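Local coordinates for protein DNA replication factor Cdt1 (Mus musculus, PDB 3A4C) that licenses DNA replication, promoting MCM loading onto DNA with CDC6 and the origin recognition complex, and is represented here by its C-terminal winged-helix domain, at residues 5-16 and 97-106; 26-36 and 79-87. One frame throughout, in Å; residues are numbered along the deposited sequence.

Contact 1: 5-16 and 97-106; sequences QELRLQRLERLP and LAHHVHAEGL
An antiparallel pairing of the first and last helices of the Cdt1 winged-helix domain brings Arg8 against Glu104 and Leu9, Leu12 and Leu15 against Leu106, Val101 and Leu97, respectively. The axes of helix segments 5-16 and 97-104 come within 10.5 Å at an angle of 163°. Arg8 grips the carboxylate side-on: NE reaches Glu104 OE1 at 2.9 Å and NH2 reaches Glu104 OE2 at 2.8 Å. Both oxygens offer their syn lone pairs, and the guanidinium and carboxylate planes lie only 12° apart, so two nearly straight bonds fix the rotation of both groups. With chi1 at -174° and the chain extended from CG to NE, the arginine spans the gap and meets Glu104 at about a right angle. Leu12 packs beneath this bridge, its CD2 above one guanidinium face, toward the rim, and its CD1 3.9 Å from Glu104 OE1; CD2 also faces Val101 CG2 at 4.3 Å. Past the helix, Gly105 takes a positive phi, and the Leu106 side chain crosses those of Gln5 and Leu9 at about a right angle. Leu106 CD2 touches Gln5 OE1 at 3.5 Å and meets Leu9 CD2 at 4.1 Å, while its carboxylate OXT approaches Leu9 CD1. At the other end, Leu97 CD2 fits against the backbone between Leu15 and Pro16, 3.8 Å from Pro16 N, and near the proline CG. Leu97 also leans on Leu66 of helix 53-66, whereas Arg11 reaches Lys58, His59 and Leu62 of that same helix, so helix 3-27 is flanked by both helix 90-104 and helix 53-66.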
loop_
_atom_site.group_PDB
_atom_site.type_symbol
_atom_site.label_atom_id
_atom_site.label_comp_id
_atom_site.label_asym_id
_atom_site.label_seq_id
_atom_site.Cartn_x
_atom_site.Cartn_y
_atom_site.Cartn_z
ATOM N N GLN A 5 -2.397 -13.397 -13.477
ATOM C CA GLN A 5 -3.652 -12.882 -12.967
ATOM C C GLN A 5 -3.962 -13.489 -11.607
ATOM O O GLN A 5 -4.529 -12.830 -10.738
ATOM C CB GLN A 5 -4.777 -13.187 -13.949
ATOM C CG GLN A 5 -6.072 -12.492 -13.623
ATOM C CD GLN A 5 -7.087 -12.641 -14.729
ATOM O OE1 GLN A 5 -7.714 -13.687 -14.867
ATOM N NE2 GLN A 5 -7.261 -11.591 -15.520
ATOM N N GLU A 6 -3.609 -14.754 -11.416
ATOM C CA GLU A 6 -3.809 -15.355 -10.108
ATOM C C GLU A 6 -2.937 -14.628 -9.086
ATOM O O GLU A 6 -3.350 -14.397 -7.950
ATOM C CB GLU A 6 -3.502 -16.853 -10.124
ATOM C CG GLU A 6 -3.740 -17.535 -8.779
ATOM C CD GLU A 6 -5.167 -17.364 -8.268
ATOM O OE1 GLU A 6 -6.116 -17.712 -9.008
ATOM O OE2 GLU A 6 -5.341 -16.888 -7.123
ATOM N N LEU A 7 -1.735 -14.250 -9.502
ATOM C CA LEU A 7 -0.841 -13.508 -8.629
ATOM C C LEU A 7 -1.431 -12.151 -8.274
ATOM O O LEU A 7 -1.435 -11.758 -7.110
ATOM C CB LEU A 7 0.519 -13.328 -9.283
ATOM C CG LEU A 7 1.552 -12.598 -8.431
ATOM C CD1 LEU A 7 1.670 -13.253 -7.060
ATOM C CD2 LEU A 7 2.894 -12.571 -9.146
ATOM N N ARG A 8 -1.936 -11.433 -9.272
ATOM C CA ARG A 8 -2.568 -10.150 -8.999
ATOM C C ARG A 8 -3.720 -10.289 -8.002
ATOM O O ARG A 8 -3.848 -9.494 -7.074
ATOM C CB ARG A 8 -3.079 -9.472 -10.273
ATOM C CG ARG A 8 -3.619 -8.061 -9.986
ATOM C CD ARG A 8 -4.067 -7.336 -11.244
ATOM N NE ARG A 8 -4.680 -6.039 -10.948
ATOM C CZ ARG A 8 -4.000 -4.949 -10.611
ATOM N NH1 ARG A 8 -2.675 -4.993 -10.499
ATOM N NH2 ARG A 8 -4.645 -3.816 -10.382
ATOM N N LEU A 9 -4.571 -11.285 -8.207
ATOM C CA LEU A 9 -5.687 -11.498 -7.295
ATOM C C LEU A 9 -5.173 -11.774 -5.875
ATOM O O LEU A 9 -5.744 -11.292 -4.905
ATOM C CB LEU A 9 -6.571 -12.648 -7.785
ATOM C CG LEU A 9 -7.929 -12.761 -7.101
ATOM C CD1 LEU A 9 -8.745 -11.503 -7.329
ATOM C CD2 LEU A 9 -8.673 -13.986 -7.605
ATOM N N GLN A 10 -4.098 -12.551 -5.763
ATOM C CA GLN A 10 -3.447 -12.789 -4.471
ATOM C C GLN A 10 -3.040 -11.479 -3.799
ATOM O O GLN A 10 -3.287 -11.266 -2.614
ATOM C CB GLN A 10 -2.205 -13.671 -4.641
ATOM C CG GLN A 10 -2.525 -15.144 -4.908
ATOM C CD GLN A 10 -1.285 -16.003 -5.090
ATOM O OE1 GLN A 10 -0.157 -15.548 -4.881
ATOM N NE2 GLN A 10 -1.490 -17.259 -5.481
ATOM N N ARG A 11 -2.404 -10.605 -4.566
ATOM C CA ARG A 11 -1.926 -9.330 -4.043
ATOM C C ARG A 11 -3.084 -8.429 -3.665
ATOM O O ARG A 11 -3.077 -7.811 -2.604
ATOM C CB ARG A 11 -1.046 -8.640 -5.087
ATOM C CG ARG A 11 0.268 -9.375 -5.335
ATOM C CD ARG A 11 1.053 -8.762 -6.476
ATOM N NE ARG A 11 2.431 -9.258 -6.516
ATOM C CZ ARG A 11 3.159 -9.356 -7.627
ATOM N NH1 ARG A 11 2.641 -9.013 -8.802
ATOM N NH2 ARG A 11 4.400 -9.812 -7.569
ATOM N N LEU A 12 -4.086 -8.356 -4.536
ATOM C CA LEU A 12 -5.237 -7.485 -4.296
ATOM C C LEU A 12 -5.983 -7.878 -3.023
ATOM O O LEU A 12 -6.540 -7.032 -2.316
ATOM C CB LEU A 12 -6.188 -7.502 -5.497
ATOM C CG LEU A 12 -5.674 -6.852 -6.789
ATOM C CD1 LEU A 12 -6.728 -6.944 -7.889
ATOM C CD2 LEU A 12 -5.293 -5.409 -6.543
ATOM N N GLU A 13 -5.987 -9.167 -2.724
ATOM C CA GLU A 13 -6.669 -9.641 -1.532
ATOM C C GLU A 13 -5.987 -9.175 -0.245
ATOM O O GLU A 13 -6.631 -9.067 0.797
ATOM C CB GLU A 13 -6.842 -11.158 -1.577
ATOM C CG GLU A 13 -8.006 -11.570 -2.480
ATOM C CD GLU A 13 -8.058 -13.062 -2.761
ATOM O OE1 GLU A 13 -7.084 -13.773 -2.425
ATOM O OE2 GLU A 13 -9.076 -13.523 -3.324
ATOM N N ARG A 14 -4.699 -8.870 -0.326
ATOM C CA ARG A 14 -3.956 -8.417 0.848
ATOM C C ARG A 14 -4.112 -6.927 1.117
ATOM O O ARG A 14 -3.792 -6.456 2.207
ATOM C CB ARG A 14 -2.465 -8.716 0.688
ATOM C CG ARG A 14 -2.126 -10.173 0.479
ATOM C CD ARG A 14 -0.627 -10.405 0.551
ATOM N NE ARG A 14 -0.301 -11.809 0.318
ATOM C CZ ARG A 14 0.082 -12.303 -0.854
ATOM N NH1 ARG A 14 0.350 -13.598 -0.973
ATOM N NH2 ARG A 14 0.200 -11.508 -1.909
ATOM N N LEU A 15 -4.560 -6.175 0.118
ATOM C CA LEU A 15 -4.449 -4.716 0.179
ATOM C C LEU A 15 -5.267 -4.023 1.273
ATOM O O LEU A 15 -4.793 -3.064 1.884
ATOM C CB LEU A 15 -4.732 -4.092 -1.189
ATOM C CG LEU A 15 -3.669 -4.451 -2.234
ATOM C CD1 LEU A 15 -3.853 -3.606 -3.481
ATOM C CD2 LEU A 15 -2.276 -4.271 -1.644
ATOM N N PRO A 16 -6.504 -4.484 1.517
ATOM C CA PRO A 16 -7.254 -3.780 2.563
ATOM C C PRO A 16 -6.517 -3.832 3.903
ATOM O O PRO A 16 -6.403 -2.810 4.581
ATOM C CB PRO A 16 -8.575 -4.551 2.622
ATOM C CG PRO A 16 -8.741 -5.091 1.212
ATOM C CD PRO A 16 -7.334 -5.466 0.793
ATOM N N LEU A 97 -11.250 1.287 -2.426
ATOM C CA LEU A 97 -10.392 0.153 -2.756
ATOM C C LEU A 97 -11.217 -1.082 -3.132
ATOM O O LEU A 97 -10.967 -1.729 -4.156
ATOM C CB LEU A 97 -9.463 -0.160 -1.582
ATOM C CG LEU A 97 -8.517 -1.355 -1.682
ATOM C CD1 LEU A 97 -7.561 -1.181 -2.858
ATOM C CD2 LEU A 97 -7.739 -1.479 -0.389
ATOM N N ALA A 98 -12.200 -1.411 -2.299
ATOM C CA ALA A 98 -13.074 -2.549 -2.559
ATOM C C ALA A 98 -13.783 -2.417 -3.900
ATOM O O ALA A 98 -13.900 -3.387 -4.647
ATOM C CB ALA A 98 -14.101 -2.701 -1.438
ATOM N N HIS A 99 -14.269 -1.216 -4.194
ATOM C CA HIS A 99 -14.962 -0.968 -5.457
ATOM C C HIS A 99 -14.037 -1.170 -6.659
ATOM O O HIS A 99 -14.406 -1.817 -7.638
ATOM C CB HIS A 99 -15.525 0.450 -5.489
ATOM C CG HIS A 99 -15.898 0.913 -6.863
ATOM N ND1 HIS A 99 -17.126 0.646 -7.431
ATOM C CD2 HIS A 99 -15.195 1.605 -7.793
ATOM C CE1 HIS A 99 -17.168 1.165 -8.646
ATOM N NE2 HIS A 99 -16.011 1.756 -8.888
ATOM N N HIS A 100 -12.842 -0.591 -6.586
ATOM C CA HIS A 100 -11.849 -0.761 -7.641
ATOM C C HIS A 100 -11.540 -2.222 -7.890
ATOM O O HIS A 100 -11.524 -2.679 -9.035
ATOM C CB HIS A 100 -10.551 -0.045 -7.276
ATOM C CG HIS A 100 -10.698 1.436 -7.160
ATOM N ND1 HIS A 100 -11.780 2.116 -7.673
ATOM C CD2 HIS A 100 -9.897 2.371 -6.598
ATOM C CE1 HIS A 100 -11.640 3.408 -7.432
ATOM N NE2 HIS A 100 -10.506 3.588 -6.781
ATOM N N VAL A 101 -11.254 -2.950 -6.815
ATOM C CA VAL A 101 -10.891 -4.353 -6.923
ATOM C C VAL A 101 -12.027 -5.150 -7.547
ATOM O O VAL A 101 -11.811 -5.929 -8.480
ATOM C CB VAL A 101 -10.483 -4.940 -5.565
ATOM C CG1 VAL A 101 -10.366 -6.454 -5.651
ATOM C CG2 VAL A 101 -9.155 -4.311 -5.094
ATOM N N HIS A 102 -13.239 -4.937 -7.044
ATOM C CA HIS A 102 -14.417 -5.598 -7.595
ATOM C C HIS A 102 -14.615 -5.276 -9.078
ATOM O O HIS A 102 -14.925 -6.160 -9.880
ATOM C CB HIS A 102 -15.671 -5.205 -6.811
ATOM C CG HIS A 102 -16.926 -5.817 -7.352
ATOM N ND1 HIS A 102 -17.259 -7.138 -7.141
ATOM C CD2 HIS A 102 -17.916 -5.297 -8.117
ATOM C CE1 HIS A 102 -18.406 -7.403 -7.740
ATOM N NE2 HIS A 102 -18.826 -6.303 -8.341
ATOM N N ALA A 103 -14.434 -4.011 -9.442
ATOM C CA ALA A 103 -14.650 -3.584 -10.822
ATOM C C ALA A 103 -13.714 -4.254 -11.821
ATOM O O ALA A 103 -14.050 -4.353 -12.999
ATOM C CB ALA A 103 -14.576 -2.069 -10.947
ATOM N N GLU A 104 -12.549 -4.720 -11.369
ATOM C CA GLU A 104 -11.635 -5.417 -12.283
ATOM C C GLU A 104 -12.220 -6.747 -12.754
ATOM O O GLU A 104 -11.848 -7.249 -13.813
ATOM C CB GLU A 104 -10.258 -5.643 -11.649
ATOM C CG GLU A 104 -9.526 -4.338 -11.320
ATOM C CD GLU A 104 -8.036 -4.535 -11.061
ATOM O OE1 GLU A 104 -7.502 -5.600 -11.428
ATOM O OE2 GLU A 104 -7.395 -3.620 -10.496
ATOM N N GLY A 105 -13.119 -7.316 -11.955
ATOM C CA GLY A 105 -13.782 -8.560 -12.316
ATOM C C GLY A 105 -12.761 -9.664 -12.469
ATOM O O GLY A 105 -12.795 -10.415 -13.443
ATOM N N LEU A 106 -11.844 -9.719 -11.500
ATOM C CA LEU A 106 -10.697 -10.632 -11.469
ATOM C C LEU A 106 -9.345 -9.892 -11.592
ATOM O O LEU A 106 -8.950 -9.364 -12.640
ATOM C CB LEU A 106 -10.835 -11.730 -12.522
ATOM C CG LEU A 106 -10.524 -13.142 -12.037
ATOM C CD1 LEU A 106 -10.861 -14.160 -13.114
ATOM C CD2 LEU A 106 -9.059 -13.224 -11.643
ATOM O OXT LEU A 106 -8.584 -9.791 -10.626
#

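Contact 2: 26-36 and 79-87; sequences FVSERKPALTM and DTYVKLDKA
Phe26, near the end of helix 3-27, lays its ring against strand 79-84 beside the short strand 33-35 of the winged-helix sheet. Phe26 CB and CG both touch Leu84 CD1, the latter pair at 3.7 Å. Phe26 CD1 meets the same methyl, and Leu84 CG sits over one face of the ring, 14° off the ring normal in a CH-pi contact. Farther out, CE1 and CZ reach Val82 CG1, and Val82 O lies at the ring edge, near its plane, 3.3 Å from Phe26 CZ. Leu34 CD1 covers the opposite face toward its rim, so the ring is clamped between two leucines. Val82 O also accepts from Leu34 N at 3.1 Å, while Val82 N returns a bond to Leu34 O at 2.7 Å, an antiparallel hydrogen-bonded pair. Met36 N then donates to Thr80 O at 2.8 Å. Thr35 CG2 lies over the Tyr81 ring, 4.0 Å from its centroid. With chi1 at 67°, Thr35 OG1 turns to cap helix 36-45 by bonding Val38 N. Strand 79-84 is the central one of three: its other side pairs with strand 71-76, while Val39 of helix 36-45 packs on Phe26, Leu34 and Val82.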
loop_
_atom_site.group_PDB
_atom_site.type_symbol
_atom_site.label_atom_id
_atom_site.label_comp_id
_atom_site.label_asym_id
_atom_site.label_seq_id
_atom_site.Cartn_x
_atom_site.Cartn_y
_atom_site.Cartn_z
ATOM N N PHE A 26 2.137 5.308 9.544
ATOM C CA PHE A 26 2.173 6.757 9.427
ATOM C C PHE A 26 1.566 7.475 10.627
ATOM O O PHE A 26 2.003 8.563 10.973
ATOM C CB PHE A 26 1.554 7.231 8.109
ATOM C CG PHE A 26 2.531 7.241 6.976
ATOM C CD1 PHE A 26 2.818 6.079 6.285
ATOM C CD2 PHE A 26 3.206 8.405 6.638
ATOM C CE1 PHE A 26 3.744 6.087 5.249
ATOM C CE2 PHE A 26 4.126 8.420 5.602
ATOM C CZ PHE A 26 4.396 7.262 4.908
ATOM N N VAL A 27 0.572 6.870 11.262
ATOM C CA VAL A 27 0.005 7.451 12.481
ATOM C C VAL A 27 1.056 7.553 13.581
ATOM O O VAL A 27 1.073 8.504 14.362
ATOM C CB VAL A 27 -1.220 6.663 12.969
ATOM C CG1 VAL A 27 -1.509 6.967 14.439
ATOM C CG2 VAL A 27 -2.419 7.003 12.104
ATOM N N SER A 28 1.952 6.577 13.617
ATOM C CA SER A 28 2.993 6.527 14.631
ATOM C C SER A 28 4.211 7.358 14.246
ATOM O O SER A 28 5.142 7.500 15.035
ATOM C CB SER A 28 3.422 5.078 14.864
ATOM O OG SER A 28 4.496 5.009 15.781
ATOM N N GLU A 29 4.214 7.898 13.032
ATOM C CA GLU A 29 5.356 8.668 12.559
ATOM C C GLU A 29 5.025 10.159 12.553
ATOM O O GLU A 29 4.012 10.569 11.998
ATOM C CB GLU A 29 5.762 8.210 11.154
ATOM C CG GLU A 29 6.851 9.062 10.512
ATOM C CD GLU A 29 8.086 9.148 11.375
ATOM O OE1 GLU A 29 8.388 10.257 11.862
ATOM O OE2 GLU A 29 8.743 8.105 11.581
ATOM N N ARG A 30 5.874 10.973 13.167
ATOM C CA ARG A 30 5.633 12.416 13.167
ATOM C C ARG A 30 5.894 13.062 11.801
ATOM O O ARG A 30 5.266 14.057 11.449
ATOM C CB ARG A 30 6.462 13.109 14.248
ATOM C CG ARG A 30 7.806 13.622 13.773
ATOM C CD ARG A 30 8.537 14.328 14.906
ATOM N NE ARG A 30 7.611 15.073 15.758
ATOM C CZ ARG A 30 7.218 16.323 15.525
ATOM N NH1 ARG A 30 7.666 16.975 14.460
ATOM N NH2 ARG A 30 6.373 16.920 16.356
ATOM N N LYS A 31 6.813 12.496 11.029
ATOM C CA LYS A 31 7.124 13.036 9.709
ATOM C C LYS A 31 6.060 12.694 8.670
ATOM O O LYS A 31 5.470 11.612 8.710
ATOM C CB LYS A 31 8.496 12.541 9.248
ATOM C CG LYS A 31 9.609 12.905 10.217
ATOM C CD LYS A 31 10.973 12.623 9.630
ATOM C CE LYS A 31 11.109 11.165 9.247
ATOM N NZ LYS A 31 12.535 10.820 8.984
ATOM N N PRO A 32 5.831 13.612 7.718
ATOM C CA PRO A 32 4.775 13.499 6.703
ATOM C C PRO A 32 5.125 12.525 5.579
ATOM O O PRO A 32 4.240 12.113 4.840
ATOM C CB PRO A 32 4.679 14.921 6.124
ATOM C CG PRO A 32 5.728 15.744 6.829
ATOM C CD PRO A 32 6.670 14.801 7.503
ATOM N N ALA A 33 6.401 12.179 5.439
ATOM C CA ALA A 33 6.823 11.234 4.409
ATOM C C ALA A 33 7.881 10.298 4.950
ATOM O O ALA A 33 8.606 10.650 5.872
ATOM C CB ALA A 33 7.357 11.971 3.172
ATOM N N LEU A 34 7.962 9.104 4.373
ATOM C CA LEU A 34 9.005 8.142 4.709
ATOM C C LEU A 34 9.500 7.520 3.418
ATOM O O LEU A 34 8.737 7.406 2.467
ATOM C CB LEU A 34 8.448 7.034 5.607
ATOM C CG LEU A 34 7.995 7.403 7.018
ATOM C CD1 LEU A 34 7.231 6.224 7.618
ATOM C CD2 LEU A 34 9.188 7.795 7.870
ATOM N N THR A 35 10.765 7.105 3.373
ATOM C CA THR A 35 11.260 6.413 2.187
ATOM C C THR A 35 10.578 5.058 2.067
ATOM O O THR A 35 10.192 4.467 3.077
ATOM C CB THR A 35 12.781 6.207 2.225
ATOM O OG1 THR A 35 13.110 5.288 3.274
ATOM C CG2 THR A 35 13.493 7.543 2.463
ATOM N N MET A 36 10.419 4.590 0.831
ATOM C CA MET A 36 9.853 3.273 0.541
ATOM C C MET A 36 10.556 2.169 1.302
ATOM O O MET A 36 9.917 1.266 1.826
ATOM C CB MET A 36 9.960 2.965 -0.946
ATOM C CG MET A 36 8.655 2.972 -1.669
ATOM S SD MET A 36 7.659 1.579 -1.117
ATOM C CE MET A 36 6.407 1.640 -2.394
ATOM N N ASP A 79 16.227 7.824 -3.459
ATOM C CA ASP A 79 15.164 7.452 -2.532
ATOM C C ASP A 79 13.821 7.657 -3.207
ATOM O O ASP A 79 13.692 8.498 -4.079
ATOM C CB ASP A 79 15.211 8.317 -1.273
ATOM C CG ASP A 79 16.497 8.146 -0.494
ATOM O OD1 ASP A 79 16.953 6.994 -0.349
ATOM O OD2 ASP A 79 17.041 9.167 -0.020
ATOM N N THR A 80 12.824 6.886 -2.797
ATOM C CA THR A 80 11.453 7.150 -3.198
ATOM C C THR A 80 10.638 7.423 -1.949
ATOM O O THR A 80 10.568 6.596 -1.048
ATOM C CB THR A 80 10.862 5.977 -3.982
ATOM O OG1 THR A 80 11.607 5.812 -5.197
ATOM C CG2 THR A 80 9.383 6.240 -4.311
ATOM N N TYR A 81 10.055 8.610 -1.872
ATOM C CA TYR A 81 9.315 8.980 -0.679
ATOM C C TYR A 81 7.846 8.620 -0.800
ATOM O O TYR A 81 7.229 8.869 -1.829
ATOM C CB TYR A 81 9.491 10.466 -0.365
ATOM C CG TYR A 81 10.807 10.731 0.311
ATOM C CD1 TYR A 81 10.927 10.638 1.691
ATOM C CD2 TYR A 81 11.941 11.045 -0.430
ATOM C CE1 TYR A 81 12.142 10.865 2.321
ATOM C CE2 TYR A 81 13.164 11.271 0.191
ATOM C CZ TYR A 81 13.256 11.177 1.566
ATOM O OH TYR A 81 14.461 11.401 2.190
ATOM N N VAL A 82 7.320 8.009 0.260
ATOM C CA VAL A 82 5.908 7.687 0.389
ATOM C C VAL A 82 5.202 8.721 1.266
ATOM O O VAL A 82 5.619 8.997 2.390
ATOM C CB VAL A 82 5.713 6.303 1.024
ATOM C CG1 VAL A 82 4.235 6.039 1.260
ATOM C CG2 VAL A 82 6.331 5.228 0.137
ATOM N N LYS A 83 4.125 9.285 0.743
ATOM C CA LYS A 83 3.384 10.311 1.447
ATOM C C LYS A 83 1.905 9.966 1.403
ATOM O O LYS A 83 1.387 9.566 0.363
ATOM C CB LYS A 83 3.647 11.673 0.792
ATOM C CG LYS A 83 3.058 12.860 1.534
ATOM C CD LYS A 83 3.915 14.118 1.347
ATOM C CE LYS A 83 3.962 14.586 -0.107
ATOM N NZ LYS A 83 4.715 15.882 -0.263
ATOM N N LEU A 84 1.229 10.106 2.536
ATOM C CA LEU A 84 -0.207 9.879 2.591
ATOM C C LEU A 84 -0.936 11.211 2.658
ATOM O O LEU A 84 -0.500 12.132 3.350
ATOM C CB LEU A 84 -0.578 9.040 3.811
ATOM C CG LEU A 84 -0.131 7.579 3.821
ATOM C CD1 LEU A 84 -0.670 6.870 5.060
ATOM C CD2 LEU A 84 -0.616 6.882 2.575
ATOM N N ASP A 85 -2.040 11.320 1.934
ATOM C CA ASP A 85 -2.926 12.459 2.102
ATOM C C ASP A 85 -3.807 12.176 3.311
ATOM O O ASP A 85 -4.765 11.414 3.222
ATOM C CB ASP A 85 -3.777 12.673 0.854
ATOM C CG ASP A 85 -4.590 13.955 0.917
ATOM O OD1 ASP A 85 -5.087 14.284 2.012
ATOM O OD2 ASP A 85 -4.734 14.629 -0.123
ATOM N N LYS A 86 -3.473 12.771 4.449
ATOM C CA LYS A 86 -4.204 12.475 5.679
ATOM C C LYS A 86 -5.587 13.130 5.728
ATOM O O LYS A 86 -6.325 12.959 6.698
ATOM C CB LYS A 86 -3.376 12.828 6.920
ATOM C CG LYS A 86 -2.439 11.709 7.373
ATOM C CD LYS A 86 -1.915 11.952 8.788
ATOM C CE LYS A 86 -1.063 10.787 9.291
ATOM N NZ LYS A 86 -0.601 11.005 10.697
ATOM N N ALA A 87 -5.940 13.858 4.673
ATOM C CA ALA A 87 -7.266 14.465 4.568
ATOM C C ALA A 87 -8.320 13.474 4.060
ATOM O O ALA A 87 -9.447 13.860 3.747
ATOM C CB ALA A 87 -7.219 15.691 3.674
#

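How the contacts relate
Contacts 1 and 2 share helix 3-27 but use different parts of it: its N-terminal half pairs with the last helix in contact 1, and its C-terminal end meets the sheet in contact 2. Their centres lie about 24 Å apart, on opposite sides of the chain's centre, and their nearest atoms stay about 11 Å apart. Along the sequence, contact 2 is nested within the loop that contact 1 closes. Helix 90-104 is the next element after strand 79-84, beyond a short connection, so the chain runs from the sheet at one end of helix 3-27 back to its beginning. One contact joins the chain's terminal regions; the other pairs strand 33-35 with strand 79-84 and sets the end of helix 3-27 against strand 79-84.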